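Local coordinates for protein shikimate 5-dehydrogenase AroE (5-dehydroshikimate reductase) (Mycobacterium tuberculosis, PDB 4P4N) that probably catalyses the NADP-dependent reduction of 3-dehydroshikimate to shikimate, step four of seven in the route to chorismate, at residues A115-A120 against A184-V189; D105-A110 against L136-V141; V146-S151 against T168-F173; T128-V133 against A155-L160; F70-F75 against G87-L92. All blocks are in the same frame, centred on the assembly; numbering follows the deposited sequence.

Contact 1. Residues A115-A120 against A184-V189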
# COMPACT_ATOMS: atom_id res chain seq x y z
N ALA A 115 5.62 13.83 -4.45
CA ALA A 115 4.75 14.80 -5.12
C ALA A 115 4.21 14.24 -6.43
O ALA A 115 4.80 13.34 -7.03
CB ALA A 115 5.50 16.11 -5.36
N ALA A 116 3.09 14.80 -6.87
CA ALA A 116 2.52 14.49 -8.18
C ALA A 116 1.44 15.51 -8.51
O ALA A 116 0.84 16.10 -7.61
CB ALA A 116 1.94 13.09 -8.20
N ALA A 117 1.18 15.70 -9.80
CA ALA A 117 0.13 16.62 -10.21
C ALA A 117 -0.49 16.16 -11.52
O ALA A 117 -0.08 15.15 -12.08
CB ALA A 117 0.70 18.03 -10.36
N GLY A 118 -1.49 16.90 -11.99
CA GLY A 118 -2.09 16.62 -13.28
C GLY A 118 -2.58 15.20 -13.44
O GLY A 118 -3.41 14.73 -12.65
N HIS A 119 -2.06 14.50 -14.45
CA HIS A 119 -2.57 13.18 -14.81
C HIS A 119 -1.74 12.02 -14.26
O HIS A 119 -0.50 12.05 -14.29
CB HIS A 119 -2.70 13.04 -16.32
CG HIS A 119 -3.76 13.91 -16.92
ND1 HIS A 119 -4.00 15.20 -16.49
CD2 HIS A 119 -4.65 13.67 -17.91
CE1 HIS A 119 -4.99 15.72 -17.19
NE2 HIS A 119 -5.40 14.82 -18.07
N ALA A 120 -2.45 11.01 -13.78
CA ALA A 120 -1.82 9.80 -13.27
C ALA A 120 -2.50 8.58 -13.88
O ALA A 120 -3.65 8.64 -14.32
CB ALA A 120 -1.91 9.73 -11.76
N ALA A 184 -0.41 10.82 -21.75
CA ALA A 184 -1.03 11.94 -21.06
C ALA A 184 -0.71 12.02 -19.57
O ALA A 184 -0.94 13.05 -18.95
CB ALA A 184 -2.55 11.94 -21.27
N ALA A 185 -0.18 10.93 -19.00
CA ALA A 185 0.09 10.87 -17.56
C ALA A 185 1.56 11.13 -17.22
O ALA A 185 2.45 10.82 -18.02
CB ALA A 185 -0.34 9.51 -16.99
N GLU A 186 1.82 11.67 -16.03
CA GLU A 186 3.19 11.91 -15.58
C GLU A 186 3.68 10.82 -14.63
O GLU A 186 4.89 10.64 -14.43
CB GLU A 186 3.35 13.31 -14.94
CG GLU A 186 2.29 13.68 -13.90
CD GLU A 186 2.50 15.07 -13.30
OE1 GLU A 186 2.31 16.08 -14.02
OE2 GLU A 186 2.83 15.17 -12.10
N VAL A 187 2.74 10.07 -14.05
CA VAL A 187 3.10 9.02 -13.09
C VAL A 187 2.22 7.79 -13.25
O VAL A 187 1.01 7.91 -13.50
CB VAL A 187 3.03 9.55 -11.64
CG1 VAL A 187 1.67 10.16 -11.37
CG2 VAL A 187 3.33 8.43 -10.62
N LEU A 188 2.83 6.62 -13.12
CA LEU A 188 2.14 5.34 -13.16
C LEU A 188 2.31 4.61 -11.83
O LEU A 188 3.43 4.42 -11.36
CB LEU A 188 2.73 4.48 -14.29
CG LEU A 188 2.44 2.98 -14.36
CD1 LEU A 188 0.97 2.76 -14.69
CD2 LEU A 188 3.32 2.36 -15.43
N VAL A 189 1.20 4.19 -11.24
CA VAL A 189 1.26 3.34 -10.05
C VAL A 189 0.70 1.99 -10.44
O VAL A 189 -0.46 1.88 -10.85
CB VAL A 189 0.42 3.92 -8.89
CG1 VAL A 189 0.48 2.96 -7.68
CG2 VAL A 189 0.92 5.33 -8.51

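Contact 2. Residues D105-A110 against L136-V141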
# COMPACT_ATOMS: atom_id res chain seq x y z
N ASP A 105 -1.79 2.39 3.66
CA ASP A 105 -1.37 2.18 2.27
C ASP A 105 -1.53 3.49 1.50
O ASP A 105 -0.82 3.73 0.50
CB ASP A 105 -2.15 1.04 1.60
CG ASP A 105 -1.70 -0.34 2.09
OD1 ASP A 105 -0.50 -0.51 2.32
OD2 ASP A 105 -2.55 -1.24 2.24
N ILE A 106 -2.42 4.35 1.97
CA ILE A 106 -2.53 5.68 1.40
C ILE A 106 -1.22 6.43 1.60
O ILE A 106 -0.69 7.07 0.67
CB ILE A 106 -3.68 6.49 2.05
CG1 ILE A 106 -5.02 5.76 1.84
CG2 ILE A 106 -3.75 7.88 1.47
CD1 ILE A 106 -6.17 6.34 2.68
N ASP A 107 -0.67 6.35 2.82
CA ASP A 107 0.61 7.00 3.11
C ASP A 107 1.71 6.33 2.30
O ASP A 107 2.66 6.98 1.85
CB ASP A 107 0.94 6.84 4.60
CG ASP A 107 0.16 7.78 5.49
OD1 ASP A 107 -0.49 8.73 4.99
OD2 ASP A 107 0.20 7.57 6.72
N GLY A 108 1.58 5.02 2.13
CA GLY A 108 2.52 4.25 1.33
C GLY A 108 2.69 4.80 -0.07
O GLY A 108 3.81 4.94 -0.55
N VAL A 109 1.58 5.15 -0.72
CA VAL A 109 1.66 5.66 -2.08
C VAL A 109 2.09 7.13 -2.08
O VAL A 109 3.03 7.51 -2.77
CB VAL A 109 0.32 5.46 -2.86
CG1 VAL A 109 0.38 6.14 -4.24
CG2 VAL A 109 -0.00 3.97 -3.02
N ALA A 110 1.41 7.96 -1.28
CA ALA A 110 1.70 9.40 -1.30
C ALA A 110 3.13 9.71 -0.85
O ALA A 110 3.80 10.59 -1.42
CB ALA A 110 0.70 10.15 -0.44
N LEU A 136 -2.84 9.51 -4.52
CA LEU A 136 -2.65 10.41 -5.66
C LEU A 136 -3.48 11.69 -5.53
O LEU A 136 -2.98 12.79 -5.78
CB LEU A 136 -3.00 9.69 -6.96
CG LEU A 136 -1.98 8.64 -7.41
CD1 LEU A 136 -2.58 7.80 -8.52
CD2 LEU A 136 -0.69 9.30 -7.87
N ALA A 137 -4.75 11.54 -5.15
CA ALA A 137 -5.64 12.69 -4.96
C ALA A 137 -5.08 13.61 -3.88
O ALA A 137 -5.09 14.84 -4.01
CB ALA A 137 -7.03 12.23 -4.57
N GLU A 138 -4.60 12.98 -2.81
CA GLU A 138 -4.01 13.68 -1.67
C GLU A 138 -2.87 14.59 -2.09
O GLU A 138 -2.75 15.72 -1.61
CB GLU A 138 -3.51 12.63 -0.67
CG GLU A 138 -2.98 13.19 0.63
CD GLU A 138 -2.87 12.12 1.70
OE1 GLU A 138 -3.90 11.45 1.97
OE2 GLU A 138 -1.77 11.94 2.26
N LEU A 139 -2.03 14.11 -3.01
CA LEU A 139 -0.90 14.88 -3.51
C LEU A 139 -1.35 15.99 -4.47
O LEU A 139 -0.59 16.93 -4.76
CB LEU A 139 0.10 13.95 -4.21
CG LEU A 139 0.75 12.86 -3.36
CD1 LEU A 139 1.55 11.92 -4.26
CD2 LEU A 139 1.64 13.49 -2.31
N GLY A 140 -2.57 15.90 -4.98
CA GLY A 140 -3.12 16.96 -5.81
C GLY A 140 -3.28 16.59 -7.27
O GLY A 140 -3.44 17.47 -8.13
N VAL A 141 -3.22 15.29 -7.57
CA VAL A 141 -3.50 14.80 -8.91
C VAL A 141 -4.96 15.14 -9.25
O VAL A 141 -5.83 15.01 -8.40
CB VAL A 141 -3.25 13.28 -9.01
CG1 VAL A 141 -3.89 12.69 -10.27
CG2 VAL A 141 -1.76 13.00 -9.00

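Contact 3. Residues V146-S151 against T168-F173. With SO4 (sulfate ion), chain E.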
# COMPACT_ATOMS: atom_id res chain seq x y z
N VAL A 146 -7.76 4.64 -14.77
CA VAL A 146 -7.64 3.32 -14.16
C VAL A 146 -7.62 2.31 -15.28
O VAL A 146 -8.55 2.25 -16.09
CB VAL A 146 -8.83 3.05 -13.23
CG1 VAL A 146 -8.87 1.58 -12.81
CG2 VAL A 146 -8.77 3.96 -12.01
N VAL A 147 -6.55 1.53 -15.35
CA VAL A 147 -6.44 0.48 -16.35
C VAL A 147 -6.50 -0.86 -15.62
O VAL A 147 -5.66 -1.14 -14.77
CB VAL A 147 -5.12 0.60 -17.15
CG1 VAL A 147 -5.02 -0.50 -18.19
CG2 VAL A 147 -5.02 1.97 -17.82
N ALA A 148 -7.51 -1.67 -15.93
CA ALA A 148 -7.70 -2.91 -15.19
C ALA A 148 -8.43 -3.96 -16.02
O ALA A 148 -9.12 -3.64 -16.99
CB ALA A 148 -8.46 -2.65 -13.89
N ARG A 149 -8.28 -5.22 -15.61
CA ARG A 149 -8.96 -6.34 -16.25
C ARG A 149 -10.44 -6.43 -15.86
O ARG A 149 -11.31 -6.68 -16.71
CB ARG A 149 -8.27 -7.66 -15.88
CG ARG A 149 -6.84 -7.79 -16.41
CD ARG A 149 -6.14 -9.00 -15.79
NE ARG A 149 -5.76 -8.74 -14.40
CZ ARG A 149 -5.23 -9.65 -13.59
NH1 ARG A 149 -5.01 -10.89 -14.03
NH2 ARG A 149 -4.90 -9.33 -12.34
N ASN A 150 -10.72 -6.22 -14.58
CA ASN A 150 -12.07 -6.31 -14.05
C ASN A 150 -12.80 -4.99 -14.19
O ASN A 150 -12.59 -4.07 -13.40
CB ASN A 150 -12.05 -6.75 -12.58
CG ASN A 150 -13.44 -7.05 -12.03
OD1 ASN A 150 -14.39 -6.32 -12.28
ND2 ASN A 150 -13.55 -8.13 -11.27
N SER A 151 -13.68 -4.91 -15.18
CA SER A 151 -14.38 -3.69 -15.52
C SER A 151 -15.41 -3.27 -14.47
O SER A 151 -15.73 -2.09 -14.33
CB SER A 151 -15.07 -3.86 -16.88
OG SER A 151 -15.58 -2.62 -17.33
N THR A 168 -11.82 10.98 -13.08
CA THR A 168 -11.37 9.59 -13.13
C THR A 168 -12.12 8.81 -14.20
O THR A 168 -13.34 8.94 -14.35
CB THR A 168 -11.57 8.89 -11.78
OG1 THR A 168 -11.04 9.70 -10.73
CG2 THR A 168 -10.86 7.54 -11.74
N ARG A 169 -11.39 7.99 -14.95
CA ARG A 169 -12.02 7.19 -15.99
C ARG A 169 -11.41 5.79 -16.04
O ARG A 169 -10.33 5.54 -15.49
CB ARG A 169 -11.89 7.88 -17.35
CG ARG A 169 -10.48 7.94 -17.88
CD ARG A 169 -10.35 8.92 -19.03
NE ARG A 169 -10.68 10.28 -18.61
CZ ARG A 169 -9.81 11.12 -18.05
NH1 ARG A 169 -8.55 10.74 -17.86
NH2 ARG A 169 -10.19 12.34 -17.69
N PHE A 170 -12.13 4.88 -16.69
CA PHE A 170 -11.63 3.53 -16.93
C PHE A 170 -11.10 3.43 -18.36
O PHE A 170 -11.67 3.99 -19.29
CB PHE A 170 -12.75 2.51 -16.72
CG PHE A 170 -12.38 1.12 -17.13
CD1 PHE A 170 -11.48 0.39 -16.38
CD2 PHE A 170 -12.94 0.54 -18.26
CE1 PHE A 170 -11.13 -0.90 -16.74
CE2 PHE A 170 -12.60 -0.75 -18.64
CZ PHE A 170 -11.70 -1.48 -17.87
N CYS A 171 -9.98 2.71 -18.50
CA CYS A 171 -9.45 2.36 -19.81
C CYS A 171 -9.10 0.87 -19.81
O CYS A 171 -8.21 0.44 -19.08
CB CYS A 171 -8.20 3.18 -20.13
SG CYS A 171 -7.35 2.68 -21.64
N ALA A 172 -9.81 0.08 -20.60
CA ALA A 172 -9.49 -1.35 -20.70
C ALA A 172 -8.09 -1.56 -21.26
O ALA A 172 -7.60 -0.74 -22.03
CB ALA A 172 -10.52 -2.06 -21.55
N PHE A 173 -7.45 -2.67 -20.88
CA PHE A 173 -6.06 -2.95 -21.23
C PHE A 173 -5.80 -3.11 -22.72
O PHE A 173 -4.78 -2.63 -23.26
CB PHE A 173 -5.61 -4.24 -20.54
CG PHE A 173 -4.80 -4.03 -19.30
CD1 PHE A 173 -3.52 -3.50 -19.39
CD2 PHE A 173 -5.30 -4.37 -18.06
CE1 PHE A 173 -2.76 -3.31 -18.26
CE2 PHE A 173 -4.55 -4.18 -16.91
CZ PHE A 173 -3.27 -3.65 -17.01
S SO4 E . -7.39 -6.23 -12.24
O1 SO4 E . -6.88 -5.60 -11.02
O2 SO4 E . -8.75 -5.78 -12.50
O3 SO4 E . -6.52 -5.88 -13.36
O4 SO4 E . -7.38 -7.68 -12.07

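Contact 4. Residues T128-V133 against A155-L160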
# COMPACT_ATOMS: atom_id res chain seq x y z
N THR A 128 -4.12 -2.68 -3.48
CA THR A 128 -3.77 -1.32 -3.04
C THR A 128 -4.22 -0.24 -4.02
O THR A 128 -3.88 0.92 -3.83
CB THR A 128 -2.26 -1.14 -2.76
OG1 THR A 128 -1.49 -1.48 -3.92
CG2 THR A 128 -1.82 -2.00 -1.57
N ALA A 129 -4.97 -0.61 -5.05
CA ALA A 129 -5.42 0.40 -6.02
C ALA A 129 -6.27 1.53 -5.40
O ALA A 129 -6.03 2.70 -5.72
CB ALA A 129 -6.12 -0.25 -7.24
N PRO A 130 -7.25 1.19 -4.53
CA PRO A 130 -8.00 2.29 -3.91
C PRO A 130 -7.13 3.23 -3.10
O PRO A 130 -7.28 4.44 -3.22
CB PRO A 130 -9.00 1.57 -3.00
CG PRO A 130 -9.22 0.25 -3.69
CD PRO A 130 -7.87 -0.12 -4.24
N ALA A 131 -6.22 2.69 -2.28
CA ALA A 131 -5.24 3.52 -1.58
C ALA A 131 -4.42 4.40 -2.52
O ALA A 131 -4.08 5.53 -2.19
CB ALA A 131 -4.31 2.62 -0.74
N ALA A 132 -4.08 3.88 -3.70
CA ALA A 132 -3.26 4.65 -4.63
C ALA A 132 -4.03 5.84 -5.17
O ALA A 132 -3.47 6.93 -5.31
CB ALA A 132 -2.76 3.77 -5.77
N VAL A 133 -5.30 5.63 -5.49
CA VAL A 133 -6.16 6.70 -5.96
C VAL A 133 -6.28 7.80 -4.92
O VAL A 133 -6.08 8.99 -5.22
CB VAL A 133 -7.55 6.16 -6.33
CG1 VAL A 133 -8.55 7.30 -6.55
CG2 VAL A 133 -7.44 5.30 -7.57
N ALA A 155 -15.03 0.25 -12.16
CA ALA A 155 -16.06 1.29 -12.06
C ALA A 155 -16.22 1.79 -10.62
O ALA A 155 -16.52 2.97 -10.38
CB ALA A 155 -17.39 0.79 -12.60
N ARG A 156 -16.03 0.90 -9.66
CA ARG A 156 -16.13 1.29 -8.27
C ARG A 156 -14.95 2.18 -7.90
O ARG A 156 -15.10 3.16 -7.15
CB ARG A 156 -16.17 0.05 -7.37
CG ARG A 156 -17.40 -0.81 -7.59
CD ARG A 156 -17.44 -1.92 -6.57
NE ARG A 156 -17.26 -1.40 -5.21
CZ ARG A 156 -16.75 -2.09 -4.21
NH1 ARG A 156 -16.35 -3.34 -4.40
NH2 ARG A 156 -16.62 -1.53 -3.01
N LEU A 157 -13.78 1.84 -8.43
CA LEU A 157 -12.58 2.63 -8.19
C LEU A 157 -12.71 4.00 -8.86
O LEU A 157 -12.27 5.02 -8.31
CB LEU A 157 -11.36 1.88 -8.73
CG LEU A 157 -10.00 2.47 -8.44
CD1 LEU A 157 -9.77 2.60 -6.93
CD2 LEU A 157 -8.93 1.61 -9.09
N VAL A 158 -13.32 4.01 -10.04
CA VAL A 158 -13.58 5.26 -10.74
C VAL A 158 -14.48 6.17 -9.90
O VAL A 158 -14.21 7.37 -9.77
CB VAL A 158 -14.20 5.01 -12.13
CG1 VAL A 158 -14.78 6.30 -12.70
CG2 VAL A 158 -13.15 4.41 -13.08
N ASP A 159 -15.53 5.62 -9.32
CA ASP A 159 -16.42 6.42 -8.48
C ASP A 159 -15.69 6.98 -7.25
O ASP A 159 -15.94 8.12 -6.85
CB ASP A 159 -17.66 5.64 -8.05
CG ASP A 159 -18.47 6.38 -6.99
OD1 ASP A 159 -19.06 7.44 -7.32
OD2 ASP A 159 -18.52 5.92 -5.83
N LEU A 160 -14.80 6.19 -6.67
CA LEU A 160 -14.02 6.64 -5.52
C LEU A 160 -13.15 7.84 -5.91
O LEU A 160 -13.05 8.82 -5.15
CB LEU A 160 -13.13 5.51 -4.98
CG LEU A 160 -12.12 5.91 -3.91
CD1 LEU A 160 -12.81 6.50 -2.67
CD2 LEU A 160 -11.23 4.73 -3.52

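Contact 5. Residues F70-F75 against G87-L92. With SO4 (sulfate ion), chain D.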
# COMPACT_ATOMS: atom_id res chain seq x y z
N PHE A 70 -10.01 -6.60 4.49
CA PHE A 70 -11.44 -6.29 4.55
C PHE A 70 -12.01 -6.78 5.87
O PHE A 70 -12.79 -6.09 6.52
CB PHE A 70 -12.17 -6.87 3.33
CG PHE A 70 -11.58 -6.40 2.03
CD1 PHE A 70 -11.89 -5.13 1.54
CD2 PHE A 70 -10.64 -7.17 1.36
CE1 PHE A 70 -11.32 -4.67 0.37
CE2 PHE A 70 -10.06 -6.71 0.17
CZ PHE A 70 -10.41 -5.45 -0.32
N ALA A 71 -11.57 -7.96 6.29
CA ALA A 71 -11.96 -8.52 7.58
C ALA A 71 -11.44 -7.65 8.72
O ALA A 71 -12.08 -7.54 9.77
CB ALA A 71 -11.43 -9.95 7.73
N ALA A 72 -10.27 -7.05 8.52
CA ALA A 72 -9.69 -6.17 9.53
C ALA A 72 -10.58 -4.97 9.74
O ALA A 72 -10.84 -4.56 10.88
CB ALA A 72 -8.28 -5.74 9.12
N LEU A 73 -11.07 -4.39 8.64
CA LEU A 73 -11.95 -3.23 8.76
C LEU A 73 -13.23 -3.60 9.52
O LEU A 73 -13.68 -2.83 10.38
CB LEU A 73 -12.26 -2.60 7.38
CG LEU A 73 -13.09 -1.30 7.38
CD1 LEU A 73 -12.82 -0.49 6.13
CD2 LEU A 73 -14.59 -1.57 7.46
N ARG A 74 -13.80 -4.77 9.21
CA ARG A 74 -15.03 -5.24 9.87
C ARG A 74 -14.87 -5.58 11.35
O ARG A 74 -15.78 -5.38 12.15
CB ARG A 74 -15.58 -6.47 9.16
CG ARG A 74 -16.08 -6.17 7.77
CD ARG A 74 -16.85 -7.34 7.17
NE ARG A 74 -16.12 -8.60 7.19
CZ ARG A 74 -15.41 -9.09 6.17
NH1 ARG A 74 -15.29 -8.42 5.02
NH2 ARG A 74 -14.80 -10.25 6.31
N PHE A 75 -13.71 -6.11 11.71
CA PHE A 75 -13.47 -6.56 13.08
C PHE A 75 -13.36 -5.39 14.05
O PHE A 75 -13.79 -5.47 15.20
CB PHE A 75 -12.18 -7.40 13.14
CG PHE A 75 -11.83 -7.86 14.53
CD1 PHE A 75 -12.40 -9.01 15.05
CD2 PHE A 75 -10.94 -7.13 15.31
CE1 PHE A 75 -12.08 -9.43 16.33
CE2 PHE A 75 -10.63 -7.54 16.59
CZ PHE A 75 -11.19 -8.69 17.10
N GLY A 87 -12.06 1.52 1.88
CA GLY A 87 -12.83 0.29 2.02
C GLY A 87 -12.13 -0.92 2.63
O GLY A 87 -12.66 -2.04 2.56
N SER A 88 -10.96 -0.73 3.23
CA SER A 88 -10.24 -1.83 3.87
C SER A 88 -9.21 -1.26 4.84
O SER A 88 -8.95 -0.05 4.83
CB SER A 88 -9.54 -2.71 2.83
OG SER A 88 -8.47 -1.99 2.21
N ALA A 89 -8.61 -2.12 5.68
CA ALA A 89 -7.66 -1.63 6.67
C ALA A 89 -6.42 -2.50 6.73
O ALA A 89 -6.53 -3.73 6.75
CB ALA A 89 -8.32 -1.54 8.07
N ASN A 90 -5.24 -1.88 6.72
CA ASN A 90 -4.00 -2.64 6.89
C ASN A 90 -3.41 -2.49 8.30
O ASN A 90 -2.29 -2.93 8.56
CB ASN A 90 -2.94 -2.22 5.86
CG ASN A 90 -2.33 -0.87 6.17
OD1 ASN A 90 -2.97 -0.02 6.79
ND2 ASN A 90 -1.07 -0.66 5.76
N THR A 91 -4.17 -1.87 9.19
CA THR A 91 -3.67 -1.56 10.53
C THR A 91 -4.77 -1.73 11.56
O THR A 91 -5.88 -1.22 11.36
CB THR A 91 -3.17 -0.10 10.59
OG1 THR A 91 -2.28 0.13 9.50
CG2 THR A 91 -2.44 0.18 11.91
N LEU A 92 -4.49 -2.46 12.64
CA LEU A 92 -5.40 -2.51 13.79
C LEU A 92 -4.64 -2.03 15.03
O LEU A 92 -3.53 -2.49 15.31
CB LEU A 92 -5.95 -3.94 14.01
CG LEU A 92 -6.93 -4.42 12.94
CD1 LEU A 92 -7.19 -5.94 13.00
CD2 LEU A 92 -8.25 -3.65 13.12
S SO4 D . -13.79 -11.19 3.11
O1 SO4 D . -13.06 -10.96 4.35
O2 SO4 D . -14.65 -10.07 2.80
O3 SO4 D . -12.85 -11.34 2.00
O4 SO4 D . -14.59 -12.40 3.25

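Contact 1. Residues A115-A120 against A184-V189
With chi1 at 48°, Glu186 turns CG between its own backbone N and carbonyl carbon, and its extended chain then carries the carboxylate back over Ala117; Val187 (chi1 54°) makes the same turn and lifts CG1 toward Ala120. The setting is the middle of a Rossmann-type sheet, in which strands 118-123 and 187-190 are parallel neighbours. Glu186 N donates to His119 O over 2.9 Å in a nearly straight bond (169°), the nitrogen standing above the carbonyl plane. The same oxygen lies 3.3 Å from Glu186 CG, so it is flanked by the backbone and the side chain of one residue.

A second link runs the other way and, as modelled, takes Ala117 N to Glu186 OE2 at 2.9 Å from above the carboxylate plane, though the carboxylate is built too close to Ala117 O and its exact placing is doubtful. This bond ties the residue before Gly118 to the side chain of Glu186. Next to the backbone bond, His119 CB sits 3.2 Å from Ala184 O.

Further along, Val187 has a backbone hydrogen bond with Leu121. Helix 129-139 covers the face bearing Ala120, and on that face Ala116 CB lies 4.3 Å and Ala120 CB 3.6 Å from the same methyl, Val187 CG1.

Contact 2. Residues D105-A110 against L136-V141
Leu139, whose isobutyl group packs on Ala110, belongs to a helical turn closed around one carbonyl: Leu136 O takes a 3.1 Å hydrogen bond from Val141 N and weak ones from Leu139 N and Gly140 N. With Gly140 N bonded to Ala137 O at 2.9 Å and Gly140 at positive phi, this is a Schellman motif, and it ends helix 129-139 and leads toward strand 141-147.

Across the contact the bonding gives way to packing. In Leu139, CG is set beside its backbone N (chi1 -62°), and the forked end rides over Ala110: CD2 comes 3.7 Å from Ala110 O and 3.9 Å from Ala110 CB, while CD1 lies 3.9 Å from Ala110 CA. The preceding residue, Glu138, runs out extended and meets Ile106 at about a right angle, OE1 resting 3.6 Å from the branch methyl Ile106 CG2.

Its other oxygen, Glu138 OE2, stands 4.4 Å from Asp107 OD1. The two like charges probably disfavour each other, but Asp107 OD1 is balanced by a salt bridge to Arg82.

Helix 105-113 leaves the sheet of the substrate-binding domain and leads into strand 118-123 of the other sheet. The contact thus seats a connecting helix against the first helix of a Rossmann-type domain, as in the two-domain architecture of shikimate dehydrogenases.

Contact 3. Residues V146-S151 against T168-F173
Val147 CG1 stands over the centre of one face of the Phe173 ring, 3.5 Å from its centroid and 9° off the normal, a CH-pi contact of textbook form; Arg149 N lies at the ring's edge, and Tyr200 stacks with the same ring. Phe170 is used differently. Its edge is turned to Ala148 O, which lies in the ring plane 3.4 Å from CE1, while Ala172 N is offset toward the rim over one face. The third flat group, the Arg149 guanidinium, is set 83° from the Phe173 ring and has sulfate O3 in its plane at the edge.

These rings flank the ends of two parallel strands. Val146 N donates to Arg169 O and Val146 O accepts from Cys171 N, both at 2.8 Å, so Val146 is held by the residues before and after its partner Phe170. The pairing fades beyond this point: Ala148 N is buried without a partner in the model.

There the chain opens around the sulfate, which probably came from the crystallisation liquor. O3 is gripped by Arg149 N at 2.9 Å and, because the arginine bends at chi3 (-74°), also by Arg149 NE at 3.1 Å. Asn150 N binds O2 at 2.9 Å, and Ser125 OG adds another bond. Asn150 also caps the following helix 151-163.

Main-chain N-H groups and an arginine thus converge on an anion after strand 141-147, the second strand of the Rossmann-type domain, consistent with the place where relatives hold the 2'-phosphate of NADP.

Contact 4. Residues T128-V133 against A155-L160
Leu157 projects from its helix at the surface made by Ala129, Pro130 and Val133, and its two methyls divide that surface between them. Chi1 of -174° swings CG away from the backbone N, so that the fork reaches across the gap. CD1 drops onto the proline's backbone, 3.5 Å from Pro130 CA, and at the same time lies 3.6 Å from Val133 CG2; CD2 turns the other way and rests 3.8 Å from Ala129 CB. Leucine and proline ring cross at about a right angle, whereas Leu157 meets Val133 at a slant.

Leu160, one turn further along, repeats the theme more lightly. Its CG is also anti to the backbone N (chi1 172°), and CD2 comes 3.9 Å from Pro130 CB. Pro130 is therefore covered by two leucines of the same helix, and being in the first turn of its own helix it can lack a backbone N-H without costing a helical bond.

The helix segments 129-133 and 155-160 run in nearly the same direction, with axes 10.0 Å apart at closest and crossing at -24°. Contact is wholly apolar and largely buried. Beneath it, Val133 leans on Ile144 and Leu157 on Val146 of strand 141-147, while Val86 and Leu85 of helix 81-86 touch Pro130 and Leu160.

Near-parallel helices side by side on a parallel sheet are as expected of a Rossmann-type fold, and Ala129 probably fills the alanine place of its GxGxxA motif.

Contact 5. Residues F70-F75 against G87-L92
A backbone carbonyl oxygen, Gly87 O, faces the edge of the Phe70 ring, near its plane and 3.3 Å from CD1. The bond from CA to CB of Phe70 leads away from segment 87-92, but with CG placed beside the backbone N (chi1 -56°) the ring swings back to reach it. Ser88 CB approaches the same ring obliquely, 3.6 Å from CD1. Gly87 comes directly after helix 81-86 and has positive phi, which lets the chain turn away there and pass along helix 69-75.

Leu73 does the central packing. Its CD1 methyl lies over the peptide joining Gly87 and Ser88, 3.6 Å from Gly87 C and 3.5 Å from Ser88 N, while CB faces Ala89 CB at 4.1 Å. Next to it the small Ala72 lets Leu92 come in close, with Leu92 CD2 3.5 Å from Ala72 O. The two segments are held by packing, and the chain at Ala89 gets its polar tie from a backbone bond to Lys69.

Arg74 takes no part in this packing. Its guanidinium, with Phe70 O and Ala71 CA off-centre over one face, spreads two nitrogens toward a sulfate probably taken up from the crystallisation liquor: NH2 to O1 at 2.7 Å and NH1 to O2 at 2.8 Å.

Ala89 and Leu92 also touch Ala101, and Leu92 touches Trp99, of the neighbouring strand 99-102, so helix 69-75 packs against a mixed sheet, the alpha/beta build of the shikimate dehydrogenase substrate-binding domain.

Contacts 1, 3 and 4 build one Rossmann-type unit: contacts 1 and 3 join strands at the centre and the edge of its parallel sheet, and contact 4 packs the helices that cover it. Contact 2 shares helix 129-139 with contact 4 but turns it toward the connecting helix 105-113, whereas contact 5 lies in the other domain, about 28 Å from contact 1 between centres. Chemistry follows place. Contact 4 is buried and purely apolar; the others are only partly buried. Contacts 1 and 3, at strand ends, add backbone hydrogen bonds and charged side chains; contact 2 mixes packing with acidic groups. Sulfates accompany contacts 3 and 5, each bound in part by an exposed arginine, that of contact 3 also by main-chain N-H groups.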